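Local coordinates for oxalate biosynthetic component 1 (PDB 5IKY), which makes oxalate in Burkholderia thailandensis under quorum-sensing control, pairing a serine hydrolase of the alpha/beta-hydrolase family with an additional lyase activity, at residues K3-T8 / R511-V516; L217-A222 / Q500-R505; V552-I557 / L722-R727; L682-L687 / R727-E732. All blocks are in the same frame, centred on the assembly; numbering follows the deposited sequence.

Overall arrangement
The four contacts form two clusters, 41 to 43 Å apart between centres. Interactions 1 and 2 belong to the parallel barrel: the first pairs strand 4-9 with the short strand 514-515, and the second ties the turn after helix 206-218 to helix 497-510. They touch through a probable Ile7 O to Ala222 N hydrogen bond. Interactions 3 and 4 are both built on helix 715-734, which meets helix 554-560 in one and helix 682-690 in the other, and they share Arg727. Chemistry differs accordingly: backbone bonds in the partly buried interaction 1, salt bridges and an arginine-to-carbonyl hydrogen bond in the buried interaction 2, and mainly close packing in buried interaction 3 and partly buried interaction 4, without hydrogen bonds between the paired segments.

Interaction 1. Residues K3-T8 / R511-V516; sequences KTFYIT and RGIGIV
Phe5 uses both its backbone N and its O against the 511-516 segment. Phe5 N donates to Gly514 O at 3.1 Å, and Phe5 O accepts from Val516 N at 2.9 Å. Gly514 N reaches back to Lys3 O at 3.1 Å. This is a parallel ladder in which Thr4 bridges with Gly514 and Phe5 with Ile515. On the side of the sheet that carries Phe5 and Ile515, Ile513 CG2 comes obliquely to Phe5 CD2, 3.7 Å away, carried there because this methyl stands anti to the backbone N of its own residue. Further along, Ile7 CD1 meets Ile515 CG2 at 4.0 Å. Thr4 OG1 touches Val516 CG2 at 3.5 Å, the two side chains crossing at about a right angle. Strand 4-9 is a member of the eight-stranded parallel barrel of the TIM-barrel type; strands 471-474 and 223-226 are its barrel neighbours, and strand 514-515 adds a short ninth strand, pairing with the start of strand 4-9 outside the closed ring of eight. Lys3 folds back so that CE lies over one face of the Phe5 ring, 3.6 Å above its plane and toward the rim, and NZ is hydrogen-bonded to Leu469 O. Beyond this shell, Ile465 and Leu508, from helices 460-466 and 497-510, pack on Phe5, whereas Leu521 of helix 518-524 touches both Tyr6 and Val516.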
loop_
_atom_site.group_PDB
_atom_site.type_symbol
_atom_site.label_atom_id
_atom_site.label_comp_id
_atom_site.label_asym_id
_atom_site.label_seq_id
_atom_site.Cartn_x
_atom_site.Cartn_y
_atom_site.Cartn_z
ATOM N N LYS A 3 11.964 -2.321 20.017
ATOM C CA LYS A 3 12.958 -2.635 18.994
ATOM C C LYS A 3 12.311 -2.771 17.619
ATOM O O LYS A 3 11.326 -3.491 17.455
ATOM C CB LYS A 3 13.706 -3.922 19.351
ATOM C CG LYS A 3 14.656 -4.414 18.268
ATOM C CD LYS A 3 15.702 -3.363 17.919
ATOM C CE LYS A 3 16.641 -3.858 16.827
ATOM N NZ LYS A 3 17.582 -2.798 16.370
ATOM N N THR A 4 12.862 -2.070 16.632
ATOM C CA THR A 4 12.339 -2.130 15.270
ATOM C C THR A 4 13.443 -2.330 14.240
ATOM O O THR A 4 14.553 -1.826 14.397
ATOM C CB THR A 4 11.562 -0.847 14.893
ATOM O OG1 THR A 4 12.454 0.274 14.899
ATOM C CG2 THR A 4 10.414 -0.593 15.859
ATOM N N PHE A 5 13.122 -3.072 13.186
ATOM C CA PHE A 5 13.990 -3.186 12.020
ATOM C C PHE A 5 13.315 -2.530 10.827
ATOM O O PHE A 5 12.090 -2.446 10.780
ATOM C CB PHE A 5 14.292 -4.649 11.689
ATOM C CG PHE A 5 15.212 -5.324 12.660
ATOM C CD1 PHE A 5 16.563 -5.023 12.676
ATOM C CD2 PHE A 5 14.734 -6.291 13.530
ATOM C CE1 PHE A 5 17.418 -5.658 13.558
ATOM C CE2 PHE A 5 15.584 -6.929 14.415
ATOM C CZ PHE A 5 16.928 -6.610 14.430
ATOM N N TYR A 6 14.100 -2.069 9.859
ATOM C CA TYR A 6 13.520 -1.725 8.567
ATOM C C TYR A 6 13.912 -2.800 7.559
ATOM O O TYR A 6 15.050 -3.264 7.543
ATOM C CB TYR A 6 13.945 -0.327 8.097
ATOM C CG TYR A 6 15.409 -0.145 7.755
ATOM C CD1 TYR A 6 15.888 -0.421 6.478
ATOM C CD2 TYR A 6 16.302 0.354 8.693
ATOM C CE1 TYR A 6 17.219 -0.238 6.159
ATOM C CE2 TYR A 6 17.635 0.543 8.383
ATOM C CZ TYR A 6 18.089 0.245 7.117
ATOM O OH TYR A 6 19.419 0.434 6.812
ATOM N N ILE A 7 12.952 -3.215 6.739
ATOM C CA ILE A 7 13.168 -4.323 5.819
ATOM C C ILE A 7 13.484 -3.850 4.408
ATOM O O ILE A 7 12.739 -3.063 3.821
ATOM C CB ILE A 7 11.943 -5.258 5.759
ATOM C CG1 ILE A 7 11.676 -5.877 7.132
ATOM C CG2 ILE A 7 12.151 -6.353 4.718
ATOM C CD1 ILE A 7 10.459 -6.777 7.156
ATOM N N THR A 8 14.599 -4.337 3.874
ATOM C CA THR A 8 14.956 -4.098 2.484
ATOM C C THR A 8 14.575 -5.313 1.652
ATOM O O THR A 8 14.873 -6.447 2.027
ATOM C CB THR A 8 16.462 -3.812 2.317
ATOM O OG1 THR A 8 16.823 -2.651 3.078
ATOM C CG2 THR A 8 16.803 -3.583 0.852
ATOM N N ARG A 511 8.414 -12.181 18.023
ATOM C CA ARG A 511 9.366 -11.786 19.052
ATOM C C ARG A 511 9.056 -10.413 19.643
ATOM O O ARG A 511 9.814 -9.898 20.464
ATOM C CB ARG A 511 10.782 -11.790 18.479
ATOM C CG ARG A 511 11.159 -13.089 17.796
ATOM C CD ARG A 511 12.306 -12.878 16.828
ATOM N NE ARG A 511 12.654 -14.105 16.120
ATOM C CZ ARG A 511 13.641 -14.918 16.480
ATOM N NH1 ARG A 511 14.385 -14.629 17.540
ATOM N NH2 ARG A 511 13.888 -16.015 15.777
ATOM N N GLY A 512 7.942 -9.823 19.223
ATOM C CA GLY A 512 7.559 -8.505 19.699
ATOM C C GLY A 512 8.370 -7.390 19.063
ATOM O O GLY A 512 8.413 -6.270 19.572
ATOM N N ILE A 513 9.014 -7.698 17.942
ATOM C CA ILE A 513 9.807 -6.712 17.217
ATOM C C ILE A 513 9.016 -6.139 16.048
ATOM O O ILE A 513 8.533 -6.881 15.192
ATOM C CB ILE A 513 11.115 -7.321 16.694
ATOM C CG1 ILE A 513 11.911 -7.926 17.851
ATOM C CG2 ILE A 513 11.934 -6.275 15.953
ATOM C CD1 ILE A 513 13.161 -8.644 17.412
ATOM N N GLY A 514 8.887 -4.816 16.014
ATOM C CA GLY A 514 8.135 -4.155 14.962
ATOM C C GLY A 514 8.977 -3.836 13.742
ATOM O O GLY A 514 10.191 -4.043 13.740
ATOM N N ILE A 515 8.330 -3.336 12.694
ATOM C CA ILE A 515 9.045 -2.931 11.490
ATOM C C ILE A 515 8.764 -1.473 11.151
ATOM O O ILE A 515 7.741 -0.917 11.550
ATOM C CB ILE A 515 8.680 -3.812 10.278
ATOM C CG1 ILE A 515 7.201 -3.665 9.925
ATOM C CG2 ILE A 515 9.018 -5.263 10.559
ATOM C CD1 ILE A 515 6.782 -4.481 8.718
ATOM N N VAL A 516 9.684 -0.857 10.417
ATOM C CA VAL A 516 9.556 0.546 10.041
ATOM C C VAL A 516 9.075 0.686 8.600
ATOM O O VAL A 516 9.677 0.131 7.679
ATOM C CB VAL A 516 10.895 1.292 10.203
ATOM C CG1 VAL A 516 10.731 2.763 9.857
ATOM C CG2 VAL A 516 11.424 1.129 11.619
#

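Interaction 2. Residues L217-A222 / Q500-R505; sequences LREGAA and QVRWLR
Glu219 OE1 is gripped by two arginines through salt bridges, receiving Arg505 NH2 at 2.8 Å and, more weakly, Arg502 NH1 at 3.4 Å. The Arg505 guanidinium meets the carboxylate nearly in its own plane (11° between the two), with NH2 arriving almost along the C-O axis. Arg502 instead comes with its plane turned 89° from the carboxylate, and its NH1 also makes a weak bond to Glu219 OE2. A second grip falls on the backbone: Arg505 NE donates to Glu219 O at 2.8 Å, so this arginine holds one residue side-on through two different groups. The bend of its chain at chi3 (54°) turns NE and NH2 toward the glutamate. Beside the ion pairs, Val501 CG1 packs on Glu219 CB at 3.8 Å. Gly220, with positive phi, ends helix 206-218 in a Schellman motif, and the chain then enters barrel strand 223-226. Both arginines have second acidic partners, Glu509 for Arg505 and Asp1018, in the C-terminal hydrolase region, for Arg502. The glutamate thus sits in a partly exposed salt-bridge network, buried on the Arg505 side, which probably keeps it ionised and fixes the turn against the barrel helix 497-510.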
loop_
_atom_site.group_PDB
_atom_site.type_symbol
_atom_site.label_atom_id
_atom_site.label_comp_id
_atom_site.label_asym_id
_atom_site.label_seq_id
_atom_site.Cartn_x
_atom_site.Cartn_y
_atom_site.Cartn_z
ATOM N N LEU A 217 6.435 -4.360 -0.847
ATOM C CA LEU A 217 6.108 -3.156 -0.092
ATOM C C LEU A 217 4.841 -3.314 0.754
ATOM O O LEU A 217 4.788 -2.839 1.890
ATOM C CB LEU A 217 5.960 -1.964 -1.043
ATOM C CG LEU A 217 7.282 -1.465 -1.634
ATOM C CD1 LEU A 217 7.052 -0.672 -2.912
ATOM C CD2 LEU A 217 8.033 -0.626 -0.610
ATOM N N ARG A 218 3.827 -3.984 0.212
ATOM C CA ARG A 218 2.576 -4.141 0.948
ATOM C C ARG A 218 2.721 -5.167 2.070
ATOM O O ARG A 218 1.896 -5.219 2.982
ATOM C CB ARG A 218 1.427 -4.530 0.012
ATOM C CG ARG A 218 1.509 -5.917 -0.599
ATOM C CD ARG A 218 0.255 -6.196 -1.426
ATOM N NE ARG A 218 0.220 -7.547 -1.985
ATOM C CZ ARG A 218 0.242 -7.817 -3.286
ATOM N NH1 ARG A 218 0.203 -9.075 -3.705
ATOM N NH2 ARG A 218 0.301 -6.832 -4.171
ATOM N N GLU A 219 3.779 -5.970 2.009
ATOM C CA GLU A 219 4.050 -6.938 3.066
ATOM C C GLU A 219 4.910 -6.346 4.180
ATOM O O GLU A 219 5.132 -6.989 5.203
ATOM C CB GLU A 219 4.727 -8.189 2.501
ATOM C CG GLU A 219 3.812 -9.070 1.648
ATOM C CD GLU A 219 2.734 -9.784 2.456
ATOM O OE1 GLU A 219 2.736 -9.680 3.702
ATOM O OE2 GLU A 219 1.880 -10.455 1.837
ATOM N N GLY A 220 5.400 -5.125 3.981
ATOM C CA GLY A 220 6.108 -4.429 5.039
ATOM C C GLY A 220 7.486 -3.883 4.710
ATOM O O GLY A 220 8.092 -3.218 5.544
ATOM N N ALA A 221 7.988 -4.156 3.511
ATOM C CA ALA A 221 9.297 -3.643 3.116
ATOM C C ALA A 221 9.270 -2.124 3.006
ATOM O O ALA A 221 8.293 -1.547 2.531
ATOM C CB ALA A 221 9.742 -4.260 1.796
ATOM N N ALA A 222 10.348 -1.483 3.450
ATOM C CA ALA A 222 10.461 -0.032 3.377
ATOM C C ALA A 222 11.369 0.389 2.228
ATOM O O ALA A 222 11.220 1.477 1.675
ATOM C CB ALA A 222 10.980 0.526 4.693
ATOM N N GLN A 500 8.773 -13.813 1.112
ATOM C CA GLN A 500 9.851 -13.822 2.094
ATOM C C GLN A 500 9.752 -12.660 3.080
ATOM O O GLN A 500 10.110 -12.801 4.250
ATOM C CB GLN A 500 11.204 -13.796 1.385
ATOM C CG GLN A 500 11.536 -15.089 0.658
ATOM C CD GLN A 500 12.636 -14.909 -0.364
ATOM O OE1 GLN A 500 12.843 -13.810 -0.875
ATOM N NE2 GLN A 500 13.349 -15.989 -0.669
ATOM N N VAL A 501 9.274 -11.511 2.608
ATOM C CA VAL A 501 9.053 -10.366 3.484
ATOM C C VAL A 501 7.967 -10.699 4.502
ATOM O O VAL A 501 8.062 -10.333 5.674
ATOM C CB VAL A 501 8.656 -9.106 2.689
ATOM C CG1 VAL A 501 8.304 -7.970 3.632
ATOM C CG2 VAL A 501 9.786 -8.689 1.763
ATOM N N ARG A 502 6.942 -11.410 4.045
ATOM C CA ARG A 502 5.861 -11.844 4.917
ATOM C C ARG A 502 6.390 -12.766 6.007
ATOM O O ARG A 502 6.044 -12.626 7.180
ATOM C CB ARG A 502 4.769 -12.551 4.114
ATOM C CG ARG A 502 3.591 -13.011 4.954
ATOM C CD ARG A 502 2.556 -13.731 4.107
ATOM N NE ARG A 502 1.366 -14.065 4.883
ATOM C CZ ARG A 502 0.335 -13.244 5.056
ATOM N NH1 ARG A 502 0.349 -12.036 4.508
ATOM N NH2 ARG A 502 -0.709 -13.629 5.778
ATOM N N TRP A 503 7.236 -13.709 5.608
ATOM C CA TRP A 503 7.859 -14.628 6.548
ATOM C C TRP A 503 8.702 -13.875 7.576
ATOM O O TRP A 503 8.625 -14.151 8.773
ATOM C CB TRP A 503 8.720 -15.651 5.804
ATOM C CG TRP A 503 9.661 -16.399 6.696
ATOM C CD1 TRP A 503 9.384 -17.519 7.427
ATOM C CD2 TRP A 503 11.031 -16.076 6.960
ATOM N NE1 TRP A 503 10.498 -17.914 8.127
ATOM C CE2 TRP A 503 11.522 -17.044 7.859
ATOM C CE3 TRP A 503 11.890 -15.063 6.523
ATOM C CZ2 TRP A 503 12.836 -17.030 8.327
ATOM C CZ3 TRP A 503 13.195 -15.049 6.989
ATOM C CH2 TRP A 503 13.654 -16.027 7.881
ATOM N N LEU A 504 9.500 -12.923 7.103
ATOM C CA LEU A 504 10.357 -12.129 7.978
ATOM C C LEU A 504 9.539 -11.278 8.943
ATOM O O LEU A 504 9.875 -11.166 10.123
ATOM C CB LEU A 504 11.286 -11.237 7.152
ATOM C CG LEU A 504 12.214 -10.302 7.932
ATOM C CD1 LEU A 504 13.072 -11.087 8.909
ATOM C CD2 LEU A 504 13.084 -9.491 6.987
ATOM N N ARG A 505 8.463 -10.680 8.436
ATOM C CA ARG A 505 7.600 -9.835 9.254
ATOM C C ARG A 505 6.928 -10.619 10.377
ATOM O O ARG A 505 6.920 -10.177 11.525
ATOM C CB ARG A 505 6.533 -9.155 8.391
ATOM C CG ARG A 505 5.482 -8.411 9.203
ATOM C CD ARG A 505 4.551 -7.591 8.324
ATOM N NE ARG A 505 3.920 -8.387 7.275
ATOM C CZ ARG A 505 2.821 -9.114 7.447
ATOM N NH1 ARG A 505 2.229 -9.156 8.632
ATOM N NH2 ARG A 505 2.317 -9.805 6.434
#

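Interaction 3. Residues V552-I557 / L722-R727; sequences VSADTI and LYHALR
His724 lies against the start of helix 554-560, its CG anti to the backbone N (chi1 -174°), which carries the imidazole out toward the other segment. There His724 CE1 stands 3.6 Å from Val552 O and 3.9 Å from Ala554 N, approaching obliquely, while Ile557 CD1 comes within 4.0 Å of His724 ND1 with the isoleucine crossing the histidine at about a right angle. The ring also stacks edge-to-face with His854, on helix 849-860. Next in sequence, Ala725 gives the closest backbone approach, its CA only 4.4 Å from that of Ala554. The small side chains make this possible: Ala554 CB rests 3.8 Å from Ala725 CA, and Ala725 CB in turn meets Ile557 CG2 at 4.1 Å. Two cap-domain helices are thereby joined, helix 715-734 along its flank and helix 554-560 at its first turn, with Ser553 at the N-cap position. Leu726 turns to the other side of its helix, where it packs on Leu684. Arg727 then curls back along its own helix through a bend at chi3 (46°), and NH1 ends over one face of the His724 ring, 3.5 Å above its plane and toward the rim. The same arginine packs on Ala850 and Ser851 of helix 849-860, and its NH2 has a long, weak ion pair with Glu845.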
loop_
_atom_site.group_PDB
_atom_site.type_symbol
_atom_site.label_atom_id
_atom_site.label_comp_id
_atom_site.label_asym_id
_atom_site.label_seq_id
_atom_site.Cartn_x
_atom_site.Cartn_y
_atom_site.Cartn_z
ATOM N N VAL A 552 -6.582 35.683 14.507
ATOM C CA VAL A 552 -5.695 35.753 13.352
ATOM C C VAL A 552 -6.484 35.992 12.062
ATOM O O VAL A 552 -7.602 35.498 11.899
ATOM C CB VAL A 552 -4.839 34.466 13.227
ATOM C CG1 VAL A 552 -5.709 33.267 12.888
ATOM C CG2 VAL A 552 -3.735 34.644 12.197
ATOM N N SER A 553 -5.904 36.775 11.156
ATOM C CA SER A 553 -6.561 37.114 9.898
ATOM C C SER A 553 -6.022 36.272 8.754
ATOM O O SER A 553 -4.913 35.742 8.831
ATOM C CB SER A 553 -6.375 38.597 9.576
ATOM O OG SER A 553 -5.031 38.869 9.216
ATOM N N ALA A 554 -6.810 36.159 7.690
ATOM C CA ALA A 554 -6.400 35.404 6.511
ATOM C C ALA A 554 -5.210 36.063 5.816
ATOM O O ALA A 554 -4.328 35.378 5.294
ATOM C CB ALA A 554 -7.559 35.259 5.551
ATOM N N ASP A 555 -5.188 37.392 5.816
ATOM C CA ASP A 555 -4.085 38.139 5.221
ATOM C C ASP A 555 -2.760 37.811 5.901
ATOM O O ASP A 555 -1.733 37.664 5.239
ATOM C CB ASP A 555 -4.351 39.643 5.295
ATOM C CG ASP A 555 -5.370 40.103 4.272
ATOM O OD1 ASP A 555 -5.581 39.379 3.275
ATOM O OD2 ASP A 555 -5.957 41.190 4.462
ATOM N N THR A 556 -2.792 37.694 7.226
ATOM C CA THR A 556 -1.599 37.354 7.991
ATOM C C THR A 556 -1.139 35.935 7.665
ATOM O O THR A 556 0.052 35.687 7.468
ATOM C CB THR A 556 -1.844 37.485 9.508
ATOM O OG1 THR A 556 -2.272 38.819 9.809
ATOM C CG2 THR A 556 -0.578 37.178 10.286
ATOM N N ILE A 557 -2.091 35.010 7.600
ATOM C CA ILE A 557 -1.795 33.623 7.255
ATOM C C ILE A 557 -1.205 33.523 5.851
ATOM O O ILE A 557 -0.185 32.865 5.641
ATOM C CB ILE A 557 -3.055 32.743 7.341
ATOM C CG1 ILE A 557 -3.620 32.765 8.762
ATOM C CG2 ILE A 557 -2.743 31.320 6.915
ATOM C CD1 ILE A 557 -4.921 32.002 8.913
ATOM N N LEU A 722 -5.054 26.918 7.520
ATOM C CA LEU A 722 -5.094 26.841 6.064
ATOM C C LEU A 722 -6.516 26.991 5.535
ATOM O O LEU A 722 -6.758 27.730 4.582
ATOM C CB LEU A 722 -4.492 25.522 5.579
ATOM C CG LEU A 722 -2.978 25.392 5.728
ATOM C CD1 LEU A 722 -2.507 24.016 5.277
ATOM C CD2 LEU A 722 -2.283 26.490 4.946
ATOM N N TYR A 723 -7.456 26.286 6.158
ATOM C CA TYR A 723 -8.856 26.373 5.753
ATOM C C TYR A 723 -9.464 27.718 6.129
ATOM O O TYR A 723 -10.425 28.165 5.508
ATOM C CB TYR A 723 -9.670 25.234 6.368
ATOM C CG TYR A 723 -9.645 23.973 5.536
ATOM C CD1 TYR A 723 -10.193 23.957 4.260
ATOM C CD2 TYR A 723 -9.076 22.803 6.022
ATOM C CE1 TYR A 723 -10.170 22.814 3.488
ATOM C CE2 TYR A 723 -9.052 21.651 5.258
ATOM C CZ TYR A 723 -9.604 21.662 3.991
ATOM O OH TYR A 723 -9.589 20.524 3.221
ATOM N N HIS A 724 -8.901 28.358 7.150
ATOM C CA HIS A 724 -9.320 29.700 7.534
ATOM C C HIS A 724 -9.079 30.673 6.386
ATOM O O HIS A 724 -9.976 31.417 5.989
ATOM C CB HIS A 724 -8.574 30.158 8.788
ATOM C CG HIS A 724 -9.041 31.472 9.330
ATOM N ND1 HIS A 724 -8.827 32.669 8.680
ATOM C CD2 HIS A 724 -9.704 31.778 10.470
ATOM C CE1 HIS A 724 -9.345 33.654 9.393
ATOM N NE2 HIS A 724 -9.881 33.141 10.484
ATOM N N ALA A 725 -7.860 30.657 5.855
ATOM C CA ALA A 725 -7.509 31.503 4.723
ATOM C C ALA A 725 -8.271 31.070 3.477
ATOM O O ALA A 725 -8.660 31.899 2.653
ATOM C CB ALA A 725 -6.009 31.460 4.471
ATOM N N LEU A 726 -8.484 29.764 3.350
ATOM C CA LEU A 726 -9.193 29.203 2.207
ATOM C C LEU A 726 -10.658 29.625 2.234
ATOM O O LEU A 726 -11.259 29.869 1.190
ATOM C CB LEU A 726 -9.071 27.677 2.197
ATOM C CG LEU A 726 -9.135 26.956 0.847
ATOM C CD1 LEU A 726 -8.454 25.601 0.946
ATOM C CD2 LEU A 726 -10.569 26.788 0.373
ATOM N N ARG A 727 -11.224 29.712 3.434
ATOM C CA ARG A 727 -12.602 30.157 3.599
ATOM C C ARG A 727 -12.759 31.606 3.155
ATOM O O ARG A 727 -13.677 31.942 2.408
ATOM C CB ARG A 727 -13.051 30.006 5.054
ATOM C CG ARG A 727 -14.454 30.534 5.329
ATOM C CD ARG A 727 -14.610 30.956 6.782
ATOM N NE ARG A 727 -13.469 31.750 7.232
ATOM C CZ ARG A 727 -13.265 33.024 6.908
ATOM N NH1 ARG A 727 -12.195 33.661 7.363
ATOM N NH2 ARG A 727 -14.126 33.662 6.128
#

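Interaction 4. Residues L682-L687 / R727-E732; sequences LPLRCL and RELTLE
Leu729 CD1 is the tightly held point, a single methyl that meets three residues of helix 682-690. In the close-packed part, Leu729 CD1 touches Leu684 CA and Leu687 CD1, each at 3.8 Å. Leu684 and Leu729 lie alongside each other, head to tail, so that Leu684 CD1 reaches the base of its partner, 4.1 Å from Leu729 CB, whereas Leu687 crosses Leu729 at about a right angle. The looser edge is at Pro683, partly exposed, whose CB stays 4.4 Å from Leu729 CD1, while Leu684 and Leu687 are buried. Helix 682-690 of the cap region here meets helix 715-734, the short segments running at 130° to each other, closer to antiparallel than to parallel, and their axes remain 10.0 Å apart, a separation bridged by these leucines. Inward, the contact continues as Leu687 packs on Leu722, Ala725 and Leu726. Leu558 of helix 554-560 also touches Pro683, Leu687 and Leu729. A separate contact is made by Thr730, whose OG1 lies 3.9 Å from Leu684 CD1; its first torsion (chi1 -60°) points this hydroxyl back along the helix, where it is hydrogen-bonded to Leu726 O, and Ile848 packs against the same threonine.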
loop_
_atom_site.group_PDB
_atom_site.type_symbol
_atom_site.label_atom_id
_atom_site.label_comp_id
_atom_site.label_asym_id
_atom_site.label_seq_id
_atom_site.Cartn_x
_atom_site.Cartn_y
_atom_site.Cartn_z
ATOM N N LEU A 682 -3.957 32.743 -7.453
ATOM C CA LEU A 682 -2.843 31.836 -7.170
ATOM C C LEU A 682 -2.770 31.348 -5.709
ATOM O O LEU A 682 -2.648 30.143 -5.481
ATOM C CB LEU A 682 -1.517 32.499 -7.569
ATOM C CG LEU A 682 -0.222 31.748 -7.255
ATOM C CD1 LEU A 682 -0.183 30.410 -7.973
ATOM C CD2 LEU A 682 0.986 32.597 -7.627
ATOM N N PRO A 683 -2.846 32.261 -4.716
ATOM C CA PRO A 683 -2.734 31.764 -3.337
ATOM C C PRO A 683 -3.854 30.805 -2.934
ATOM O O PRO A 683 -3.624 29.916 -2.114
ATOM C CB PRO A 683 -2.800 33.042 -2.494
ATOM C CG PRO A 683 -2.385 34.130 -3.418
ATOM C CD PRO A 683 -2.939 33.733 -4.749
ATOM N N LEU A 684 -5.045 30.983 -3.498
ATOM C CA LEU A 684 -6.157 30.085 -3.205
ATOM C C LEU A 684 -5.874 28.686 -3.745
ATOM O O LEU A 684 -6.165 27.686 -3.087
ATOM C CB LEU A 684 -7.462 30.632 -3.785
ATOM C CG LEU A 684 -8.706 29.744 -3.671
ATOM C CD1 LEU A 684 -8.896 29.240 -2.249
ATOM C CD2 LEU A 684 -9.936 30.512 -4.126
ATOM N N ARG A 685 -5.298 28.617 -4.940
ATOM C CA ARG A 685 -4.962 27.334 -5.543
ATOM C C ARG A 685 -3.861 26.650 -4.743
ATOM O O ARG A 685 -3.824 25.422 -4.646
ATOM C CB ARG A 685 -4.536 27.509 -7.004
ATOM C CG ARG A 685 -5.592 28.171 -7.883
ATOM C CD ARG A 685 -5.339 27.915 -9.366
ATOM N NE ARG A 685 -4.052 28.444 -9.809
ATOM C CZ ARG A 685 -3.868 29.677 -10.270
ATOM N NH1 ARG A 685 -4.890 30.518 -10.348
ATOM N NH2 ARG A 685 -2.658 30.069 -10.649
ATOM N N CYS A 686 -2.972 27.453 -4.164
ATOM C CA CYS A 686 -1.889 26.925 -3.342
ATOM C C CYS A 686 -2.434 26.300 -2.066
ATOM O O CYS A 686 -2.026 25.203 -1.679
ATOM C CB CYS A 686 -0.885 28.023 -2.995
ATOM S SG CYS A 686 0.449 27.481 -1.892
ATOM N N LEU A 687 -3.354 27.010 -1.417
ATOM C CA LEU A 687 -3.990 26.522 -0.198
ATOM C C LEU A 687 -4.699 25.197 -0.445
ATOM O O LEU A 687 -4.610 24.274 0.367
ATOM C CB LEU A 687 -4.983 27.552 0.343
ATOM C CG LEU A 687 -4.397 28.848 0.907
ATOM C CD1 LEU A 687 -5.502 29.853 1.183
ATOM C CD2 LEU A 687 -3.600 28.568 2.167
ATOM N N ARG A 727 -11.224 29.712 3.434
ATOM C CA ARG A 727 -12.602 30.157 3.599
ATOM C C ARG A 727 -12.759 31.606 3.155
ATOM O O ARG A 727 -13.677 31.942 2.408
ATOM C CB ARG A 727 -13.051 30.006 5.054
ATOM C CG ARG A 727 -14.454 30.534 5.329
ATOM C CD ARG A 727 -14.610 30.956 6.782
ATOM N NE ARG A 727 -13.469 31.750 7.232
ATOM C CZ ARG A 727 -13.265 33.024 6.908
ATOM N NH1 ARG A 727 -12.195 33.661 7.363
ATOM N NH2 ARG A 727 -14.126 33.662 6.128
ATOM N N GLU A 728 -11.852 32.456 3.626
ATOM C CA GLU A 728 -11.869 33.879 3.307
ATOM C C GLU A 728 -11.797 34.135 1.804
ATOM O O GLU A 728 -12.567 34.930 1.264
ATOM C CB GLU A 728 -10.708 34.587 4.005
ATOM C CG GLU A 728 -10.477 36.017 3.546
ATOM C CD GLU A 728 -11.138 37.033 4.451
ATOM O OE1 GLU A 728 -11.944 36.627 5.314
ATOM O OE2 GLU A 728 -10.846 38.239 4.303
ATOM N N LEU A 729 -10.871 33.456 1.135
ATOM C CA LEU A 729 -10.655 33.659 -0.294
ATOM C C LEU A 729 -11.805 33.113 -1.137
ATOM O O LEU A 729 -12.128 33.664 -2.188
ATOM C CB LEU A 729 -9.337 33.015 -0.729
ATOM C CG LEU A 729 -8.055 33.673 -0.218
ATOM C CD1 LEU A 729 -6.837 32.897 -0.681
ATOM C CD2 LEU A 729 -7.973 35.119 -0.678
ATOM N N THR A 730 -12.418 32.028 -0.676
ATOM C CA THR A 730 -13.510 31.404 -1.413
ATOM C C THR A 730 -14.791 32.227 -1.296
ATOM O O THR A 730 -15.522 32.394 -2.273
ATOM C CB THR A 730 -13.772 29.968 -0.924
ATOM O OG1 THR A 730 -12.588 29.180 -1.101
ATOM C CG2 THR A 730 -14.911 29.335 -1.705
ATOM N N LEU A 731 -15.051 32.744 -0.099
ATOM C CA LEU A 731 -16.234 33.561 0.146
ATOM C C LEU A 731 -16.231 34.815 -0.715
ATOM O O LEU A 731 -17.263 35.200 -1.267
ATOM C CB LEU A 731 -16.326 33.945 1.623
ATOM C CG LEU A 731 -16.820 32.844 2.561
ATOM C CD1 LEU A 731 -16.677 33.273 4.006
ATOM C CD2 LEU A 731 -18.264 32.496 2.246
ATOM N N GLU A 732 -15.068 35.446 -0.830
ATOM C CA GLU A 732 -14.933 36.642 -1.649
ATOM C C GLU A 732 -15.255 36.324 -3.109
ATOM O O GLU A 732 -15.861 37.132 -3.816
ATOM C CB GLU A 732 -13.525 37.226 -1.518
ATOM C CG GLU A 732 -12.968 37.846 -2.789
ATOM C CD GLU A 732 -11.583 38.434 -2.587
ATOM O OE1 GLU A 732 -10.800 37.852 -1.804
ATOM O OE2 GLU A 732 -11.282 39.480 -3.203
#